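Local coordinates for tapirin (Caldicellulosiruptor hydrothermalis, PDB 6N2C), which binds cellulose and is probably involved in cell adhesion, through a C-terminal beta-helix domain that also carries a zinc ion, at residues A[326-331]-A[353-358]; A[345-350]-A[367-372]; A[360-365]-A[387-392]. All blocks are in the same frame, centred on the assembly; numbering follows the deposited sequence.

Contact 1. Residues A[326-331]-A[353-358]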
loop_
_atom_site.group_PDB
_atom_site.type_symbol
_atom_site.label_atom_id
_atom_site.label_comp_id
_atom_site.label_asym_id
_atom_site.label_seq_id
_atom_site.Cartn_x
_atom_site.Cartn_y
_atom_site.Cartn_z
ATOM N N MET A 326 7.412 14.882 0.834
ATOM C CA MET A 326 6.429 14.292 1.790
ATOM C C MET A 326 5.706 15.480 2.427
ATOM O O MET A 326 6.405 16.466 2.761
ATOM C CB MET A 326 7.087 13.537 2.864
ATOM C CG MET A 326 6.088 12.948 3.851
ATOM S SD MET A 326 6.932 11.837 4.996
ATOM C CE MET A 326 6.637 10.318 4.299
ATOM N N VAL A 327 4.373 15.436 2.487
ATOM C CA VAL A 327 3.552 16.396 3.232
ATOM C C VAL A 327 2.819 15.744 4.421
ATOM O O VAL A 327 2.158 14.706 4.215
ATOM C CB VAL A 327 2.522 17.042 2.303
ATOM C CG1 VAL A 327 1.497 17.901 3.063
ATOM C CG2 VAL A 327 3.263 17.932 1.252
ATOM N N LEU A 328 2.987 16.308 5.629
ATOM C CA LEU A 328 2.220 15.888 6.837
ATOM C C LEU A 328 1.048 16.836 6.969
ATOM O O LEU A 328 1.234 18.033 7.184
ATOM C CB LEU A 328 3.090 15.870 8.065
ATOM C CG LEU A 328 4.394 15.104 7.981
ATOM C CD1 LEU A 328 5.082 15.132 9.290
ATOM C CD2 LEU A 328 4.203 13.687 7.456
ATOM N N LYS A 329 -0.171 16.330 6.757
ATOM C CA LYS A 329 -1.364 17.135 6.935
ATOM C C LYS A 329 -1.600 17.454 8.420
ATOM O O LYS A 329 -0.959 16.888 9.308
ATOM C CB LYS A 329 -2.578 16.444 6.317
ATOM C CG LYS A 329 -2.506 16.291 4.793
ATOM C CD LYS A 329 -2.329 17.659 4.078
ATOM C CE LYS A 329 -2.932 17.765 2.695
ATOM N NZ LYS A 329 -2.340 18.831 1.811
ATOM N N SER A 330 -2.521 18.361 8.693
ATOM C CA SER A 330 -2.663 18.860 10.034
ATOM C C SER A 330 -2.913 17.735 11.022
ATOM O O SER A 330 -3.654 16.785 10.738
ATOM C CB SER A 330 -3.794 19.893 10.112
ATOM O OG SER A 330 -5.022 19.263 9.895
ATOM N N ASN A 331 -2.261 17.849 12.169
ATOM C CA ASN A 331 -2.304 16.901 13.299
ATOM C C ASN A 331 -1.763 15.463 13.060
ATOM O O ASN A 331 -1.862 14.567 13.949
ATOM C CB ASN A 331 -3.704 16.850 13.932
ATOM C CG ASN A 331 -4.186 18.242 14.310
ATOM O OD1 ASN A 331 -5.155 18.757 13.756
ATOM N ND2 ASN A 331 -3.465 18.857 15.182
ATOM N N THR A 353 1.429 18.898 13.806
ATOM C CA THR A 353 2.175 17.737 13.485
ATOM C C THR A 353 3.316 17.488 14.441
ATOM O O THR A 353 3.889 18.437 15.044
ATOM C CB THR A 353 2.680 17.846 12.025
ATOM O OG1 THR A 353 3.391 19.091 11.816
ATOM C CG2 THR A 353 1.529 17.788 11.069
ATOM N N VAL A 354 3.662 16.214 14.609
ATOM C CA VAL A 354 4.778 15.817 15.452
ATOM C C VAL A 354 5.553 14.744 14.699
ATOM O O VAL A 354 4.951 13.888 14.096
ATOM C CB VAL A 354 4.249 15.227 16.830
ATOM C CG1 VAL A 354 5.382 14.813 17.711
ATOM C CG2 VAL A 354 3.400 16.263 17.528
ATOM N N VAL A 355 6.867 14.761 14.836
ATOM C CA VAL A 355 7.740 13.770 14.263
ATOM C C VAL A 355 8.536 13.113 15.356
ATOM O O VAL A 355 9.134 13.832 16.209
ATOM C CB VAL A 355 8.701 14.441 13.255
ATOM C CG1 VAL A 355 9.831 13.453 12.835
ATOM C CG2 VAL A 355 7.921 14.963 12.103
ATOM N N TYR A 356 8.450 11.778 15.467
ATOM C CA TYR A 356 9.308 10.973 16.324
ATOM C C TYR A 356 10.313 10.124 15.545
ATOM O O TYR A 356 9.955 9.487 14.565
ATOM C CB TYR A 356 8.462 10.012 17.156
ATOM C CG TYR A 356 7.406 10.673 18.033
ATOM C CD1 TYR A 356 7.723 11.131 19.344
ATOM C CD2 TYR A 356 6.122 10.795 17.610
ATOM C CE1 TYR A 356 6.722 11.738 20.121
ATOM C CE2 TYR A 356 5.138 11.320 18.410
ATOM C CZ TYR A 356 5.449 11.804 19.652
ATOM O OH TYR A 356 4.483 12.376 20.407
ATOM N N ALA A 357 11.538 10.138 15.980
ATOM C CA ALA A 357 12.598 9.383 15.394
ATOM C C ALA A 357 13.606 8.897 16.388
ATOM O O ALA A 357 13.744 9.337 17.542
ATOM C CB ALA A 357 13.326 10.257 14.349
ATOM N N ASN A 358 14.284 7.841 15.970
ATOM C CA ASN A 358 15.530 7.401 16.590
ATOM C C ASN A 358 16.655 8.326 16.038
ATOM O O ASN A 358 16.934 9.347 16.638
ATOM C CB ASN A 358 15.754 5.933 16.294
ATOM C CG ASN A 358 17.017 5.419 16.901
ATOM O OD1 ASN A 358 17.382 5.837 17.987
ATOM N ND2 ASN A 358 17.696 4.520 16.217
#

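Contact 2. Residues A[345-350]-A[367-372]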
loop_
_atom_site.group_PDB
_atom_site.type_symbol
_atom_site.label_atom_id
_atom_site.label_comp_id
_atom_site.label_asym_id
_atom_site.label_seq_id
_atom_site.Cartn_x
_atom_site.Cartn_y
_atom_site.Cartn_z
ATOM N N GLY A 345 15.674 16.420 -0.892
ATOM C CA GLY A 345 14.577 15.970 -0.042
ATOM C C GLY A 345 13.859 17.106 0.598
ATOM O O GLY A 345 14.489 18.027 1.130
ATOM N N ILE A 346 12.528 17.089 0.570
ATOM C CA ILE A 346 11.705 18.065 1.242
ATOM C C ILE A 346 10.631 17.315 2.143
ATOM O O ILE A 346 9.898 16.460 1.631
ATOM C CB ILE A 346 10.908 18.910 0.263
ATOM C CG1 ILE A 346 11.872 19.677 -0.641
ATOM C CG2 ILE A 346 10.009 19.885 1.033
ATOM C CD1 ILE A 346 11.166 20.488 -1.713
ATOM N N LEU A 347 10.577 17.694 3.400
ATOM C CA LEU A 347 9.476 17.313 4.359
ATOM C C LEU A 347 8.782 18.603 4.733
ATOM O O LEU A 347 9.399 19.504 5.365
ATOM C CB LEU A 347 10.012 16.687 5.640
ATOM C CG LEU A 347 9.008 16.284 6.752
ATOM C CD1 LEU A 347 7.953 15.353 6.172
ATOM C CD2 LEU A 347 9.707 15.749 7.955
ATOM N N SER A 348 7.514 18.687 4.387
ATOM C CA SER A 348 6.639 19.787 4.698
ATOM C C SER A 348 5.519 19.342 5.614
ATOM O O SER A 348 4.934 18.268 5.396
ATOM C CB SER A 348 6.059 20.282 3.383
ATOM O OG SER A 348 5.235 21.390 3.533
ATOM N N ALA A 349 5.172 20.144 6.617
ATOM C CA ALA A 349 4.220 19.742 7.635
ATOM C C ALA A 349 3.354 20.867 8.095
ATOM O O ALA A 349 3.824 22.006 8.292
ATOM C CB ALA A 349 4.915 19.096 8.817
ATOM N N ASP A 350 2.092 20.557 8.301
ATOM C CA ASP A 350 1.099 21.560 8.683
ATOM C C ASP A 350 0.938 21.627 10.170
ATOM O O ASP A 350 1.668 20.991 10.950
ATOM C CB ASP A 350 -0.245 21.243 7.972
ATOM C CG ASP A 350 -0.166 21.277 6.454
ATOM O OD1 ASP A 350 0.689 21.962 5.843
ATOM O OD2 ASP A 350 -0.995 20.573 5.841
ATOM N N ALA A 367 18.509 20.085 1.496
ATOM C CA ALA A 367 17.639 19.198 2.379
ATOM C C ALA A 367 16.805 20.121 3.247
ATOM O O ALA A 367 17.338 21.075 3.861
ATOM C CB ALA A 367 18.459 18.277 3.220
ATOM N N THR A 368 15.502 19.873 3.276
ATOM C CA THR A 368 14.556 20.835 3.806
ATOM C C THR A 368 13.542 20.183 4.714
ATOM O O THR A 368 12.933 19.156 4.339
ATOM C CB THR A 368 13.784 21.500 2.679
ATOM O OG1 THR A 368 14.681 22.185 1.755
ATOM C CG2 THR A 368 12.840 22.511 3.198
ATOM N N ILE A 369 13.356 20.776 5.884
ATOM C CA ILE A 369 12.150 20.578 6.661
ATOM C C ILE A 369 11.437 21.913 6.773
ATOM O O ILE A 369 11.911 22.838 7.410
ATOM C CB ILE A 369 12.464 19.955 8.045
ATOM C CG1 ILE A 369 13.247 18.618 7.912
ATOM C CG2 ILE A 369 11.211 19.777 8.846
ATOM C CD1 ILE A 369 13.673 17.963 9.246
ATOM N N ASP A 370 10.246 21.980 6.218
ATOM C CA ASP A 370 9.417 23.172 6.276
ATOM C C ASP A 370 8.191 22.875 7.065
ATOM O O ASP A 370 7.175 22.386 6.522
ATOM C CB ASP A 370 9.047 23.553 4.866
ATOM C CG ASP A 370 8.157 24.814 4.805
ATOM O OD1 ASP A 370 7.904 25.502 5.798
ATOM O OD2 ASP A 370 7.725 25.085 3.721
ATOM N N ALA A 371 8.302 23.134 8.356
ATOM C CA ALA A 371 7.324 22.621 9.358
ATOM C C ALA A 371 7.263 23.535 10.543
ATOM O O ALA A 371 7.554 23.125 11.656
ATOM C CB ALA A 371 7.724 21.204 9.778
ATOM N N PRO A 372 6.858 24.805 10.311
ATOM C CA PRO A 372 7.103 25.823 11.346
ATOM C C PRO A 372 6.362 25.591 12.649
ATOM O O PRO A 372 6.779 26.127 13.651
ATOM C CB PRO A 372 6.635 27.120 10.650
ATOM C CG PRO A 372 5.540 26.619 9.735
ATOM C CD PRO A 372 6.181 25.386 9.143
#

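Contact 3. Residues A[360-365]-A[387-392]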
loop_
_atom_site.group_PDB
_atom_site.type_symbol
_atom_site.label_atom_id
_atom_site.label_comp_id
_atom_site.label_asym_id
_atom_site.label_seq_id
_atom_site.Cartn_x
_atom_site.Cartn_y
_atom_site.Cartn_z
ATOM N N LEU A 360 17.853 11.128 13.298
ATOM C CA LEU A 360 17.300 12.083 12.349
ATOM C C LEU A 360 18.501 12.746 11.663
ATOM O O LEU A 360 19.334 13.401 12.345
ATOM C CB LEU A 360 16.429 13.128 13.061
ATOM C CG LEU A 360 15.989 14.291 12.161
ATOM C CD1 LEU A 360 15.219 13.881 10.905
ATOM C CD2 LEU A 360 15.203 15.336 12.880
ATOM N N ASP A 361 18.635 12.564 10.359
ATOM C CA ASP A 361 19.826 13.100 9.644
ATOM C C ASP A 361 19.341 14.025 8.574
ATOM O O ASP A 361 18.429 13.658 7.844
ATOM C CB ASP A 361 20.578 11.966 8.958
ATOM C CG ASP A 361 21.370 11.058 9.896
ATOM O OD1 ASP A 361 20.885 10.728 10.990
ATOM O OD2 ASP A 361 22.526 10.640 9.496
ATOM N N ILE A 362 19.927 15.239 8.466
ATOM C CA ILE A 362 19.546 16.220 7.445
ATOM C C ILE A 362 20.873 16.672 6.817
ATOM O O ILE A 362 21.781 17.158 7.576
ATOM C CB ILE A 362 18.848 17.400 8.056
ATOM C CG1 ILE A 362 17.715 16.948 9.050
ATOM C CG2 ILE A 362 18.155 18.257 7.044
ATOM C CD1 ILE A 362 17.588 17.810 10.262
ATOM N N ILE A 363 21.029 16.449 5.507
ATOM C CA ILE A 363 22.382 16.412 4.893
ATOM C C ILE A 363 22.374 17.281 3.669
ATOM O O ILE A 363 21.641 17.005 2.685
ATOM C CB ILE A 363 22.870 15.004 4.505
ATOM C CG1 ILE A 363 22.773 13.986 5.656
ATOM C CG2 ILE A 363 24.317 15.053 4.002
ATOM C CD1 ILE A 363 23.535 14.293 6.924
ATOM N N GLY A 364 23.148 18.389 3.713
ATOM C CA GLY A 364 23.260 19.273 2.591
ATOM C C GLY A 364 22.341 20.449 2.519
ATOM O O GLY A 364 21.291 20.522 3.107
ATOM N N SER A 365 22.750 21.402 1.679
ATOM C CA SER A 365 22.146 22.684 1.582
ATOM C C SER A 365 20.754 22.748 0.913
ATOM O O SER A 365 20.028 23.719 1.107
ATOM C CB SER A 365 23.157 23.677 0.886
ATOM O OG SER A 365 23.255 23.388 -0.502
ATOM N N VAL A 387 21.790 23.249 6.023
ATOM C CA VAL A 387 20.417 22.742 5.837
ATOM C C VAL A 387 19.343 23.839 5.968
ATOM O O VAL A 387 19.549 24.884 6.540
ATOM C CB VAL A 387 20.162 21.531 6.796
ATOM C CG1 VAL A 387 21.179 20.439 6.534
ATOM C CG2 VAL A 387 20.167 21.936 8.255
ATOM N N LYS A 388 18.141 23.563 5.453
ATOM C CA LYS A 388 17.046 24.417 5.599
ATOM C C LYS A 388 16.039 23.808 6.573
ATOM O O LYS A 388 15.289 22.876 6.175
ATOM C CB LYS A 388 16.369 24.644 4.293
ATOM C CG LYS A 388 17.207 25.489 3.339
ATOM C CD LYS A 388 16.382 25.770 2.087
ATOM C CE LYS A 388 17.221 25.747 0.825
ATOM N NZ LYS A 388 18.275 26.792 0.924
ATOM N N LEU A 389 16.007 24.321 7.801
ATOM C CA LEU A 389 15.115 23.811 8.851
ATOM C C LEU A 389 14.278 24.954 9.336
ATOM O O LEU A 389 14.812 26.024 9.648
ATOM C CB LEU A 389 15.874 23.315 10.052
ATOM C CG LEU A 389 16.857 22.189 9.977
ATOM C CD1 LEU A 389 17.310 21.881 11.396
ATOM C CD2 LEU A 389 16.127 21.005 9.337
ATOM N N ASN A 390 12.975 24.773 9.326
ATOM C CA ASN A 390 12.031 25.754 9.824
ATOM C C ASN A 390 10.987 25.010 10.689
ATOM O O ASN A 390 9.985 24.471 10.135
ATOM C CB ASN A 390 11.412 26.476 8.635
ATOM C CG ASN A 390 10.404 27.509 9.054
ATOM O OD1 ASN A 390 10.457 28.032 10.185
ATOM N ND2 ASN A 390 9.450 27.762 8.198
ATOM N N VAL A 391 11.202 24.964 12.002
ATOM C CA VAL A 391 10.394 24.186 12.889
ATOM C C VAL A 391 10.117 24.904 14.162
ATOM O O VAL A 391 10.677 25.996 14.404
ATOM C CB VAL A 391 11.041 22.828 13.203
ATOM C CG1 VAL A 391 11.399 22.125 11.912
ATOM C CG2 VAL A 391 12.342 22.984 13.990
ATOM N N LYS A 392 9.244 24.330 14.984
ATOM C CA LYS A 392 8.951 24.964 16.278
ATOM C C LYS A 392 9.907 24.512 17.370
ATOM O O LYS A 392 10.425 25.339 18.120
ATOM C CB LYS A 392 7.517 24.704 16.633
ATOM C CG LYS A 392 7.055 25.342 17.946
ATOM C CD LYS A 392 5.542 25.410 18.059
ATOM C CE LYS A 392 4.957 24.123 18.599
ATOM N NZ LYS A 392 3.464 24.149 18.554
#

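Contact 1. Residues A[326-331]-A[353-358]
The flat group here is the peptide between K329 and S330, which meets the methyl group of T353. CG2 of T353 comes to 3.2 Å from K329 O, beyond the oxygen and well out of the peptide plane. It is not at the edge of the group. The same methyl lies 3.9 Å from L328 CB and 3.9 Å from N331 N, so the backbone of 328-331 curves around it. This placement follows from the first torsion of T353 (chi1 53°). CG2 is anti to the carbonyl carbon, and OG1 sits between the backbone N and the carbonyl carbon. The hydroxyl is bonded elsewhere, to T374 OG1 and D350 O. K329 O accepts a hydrogen bond from S332 OG.

Deeper in, the side chains of L328 and V355 lie roughly perpendicular. Their branches touch at L328 CD1 and V355 CG2, 4.0 Å apart. No hydrogen bond joins the two segments. Strand 326-328 and strand 354-356 lie on different faces and in successive coils. Their meeting at a corner, with aliphatic side chains turned into the core, is typical of a parallel beta-helix.

Contact 2. Residues A[345-350]-A[367-372]
L347 has the most surface buried here, and its backbone is bonded to the facing strand at both ends. L347 N donates to T368 O at 2.9 Å. L347 O accepts from D370 N at 2.8 Å. Thus L347 bonds to the residues before and after I369, its partner in the register. The side chain of L347 points into the buried interior with that of I369. CG is anti to the backbone N (chi1 178°), and CD2 comes 4.4 Å from I369 CG2, a loose touch.

The ladder of bonds is that of parallel strands, which run within 6° of each other. It is the rung-on-rung stacking of a beta-helix, with equivalent strands of successive coils side by side on one face.

T368 is next in buried surface. Its N donates to G345 O at 3.0 Å, and its CB packs 4.2 Å from CG1 of I346. Both side chains are on the outer face, as are those of S348 and D370. The hydroxyl of T368 turns back to S366 O.

A349 comes near the end of the pairing. Its N donates to D370 O at 3.0 Å. Its CB meets A371 CB at 3.6 Å, a close methyl-to-methyl contact. Just beyond, the chain turns a corner at P372, whose side chain touches N390 on the next strand, 388-391.

Contact 3. Residues A[360-365]-A[387-392]
I362 meets two side chains of 387-392 in two different ways. Against V387 it crosses at about a right angle, and its CG2 branch lies 3.8 Å from V387 CG1. Against L389 it points tip to tip, with I362 CD1 3.6 Å from L389 CD2. L389 was modelled in two conformers, and this distance holds for one of them, so the L389 contact is less certain. With chi1 of I362 at -48°, CG2 is anti to the backbone N and faces mainly V387, while CG1 is anti to the carbonyl carbon and carries CD1 to L389.

V387 CG1 is also close to backbone oxygens. It lies 3.5 Å from I362 O and 3.4 Å from G364 O. G364 has a positive phi (93°), and its carbonyl oxygen lies beside this methyl.

The segments belong to successive coils of the beta-helix. Strand 359-363 lies on one face, and strand 388-391 lies on the next face, one coil further on. I362, V387 and L389 are buried between them. No hydrogen bond links the two segments. I383, on strand 380-384, packs against L389, and I411 packs against V387 from the coil beyond.

At the outer edge, K388 comes back toward S365. Its chain is bent at its last two torsions (chi4 -60°). CE lies 3.5 Å from S365 O. S365 was itself modelled in two conformers.

In the fold
The three contacts follow one another along the beta-helix. Strands 326-328, 346-349, 368-371 and 388-391 are consecutive neighbours on one face, and each contact uses one or two of them. Contact 2 pairs the middle two. Contacts 1 and 3 reach from this face to strands 354-356 and 359-363 on the other two faces. The centre of contact 2 is about 9 Å from that of contact 1 and about 8 Å from that of contact 3. The centres of contacts 1 and 3 are about 14 Å apart. Along the chain, contact 2 interleaves with both others, while contact 1 ends before contact 3 begins. Lateral strand pairing and corner packing thus tie successive coils together.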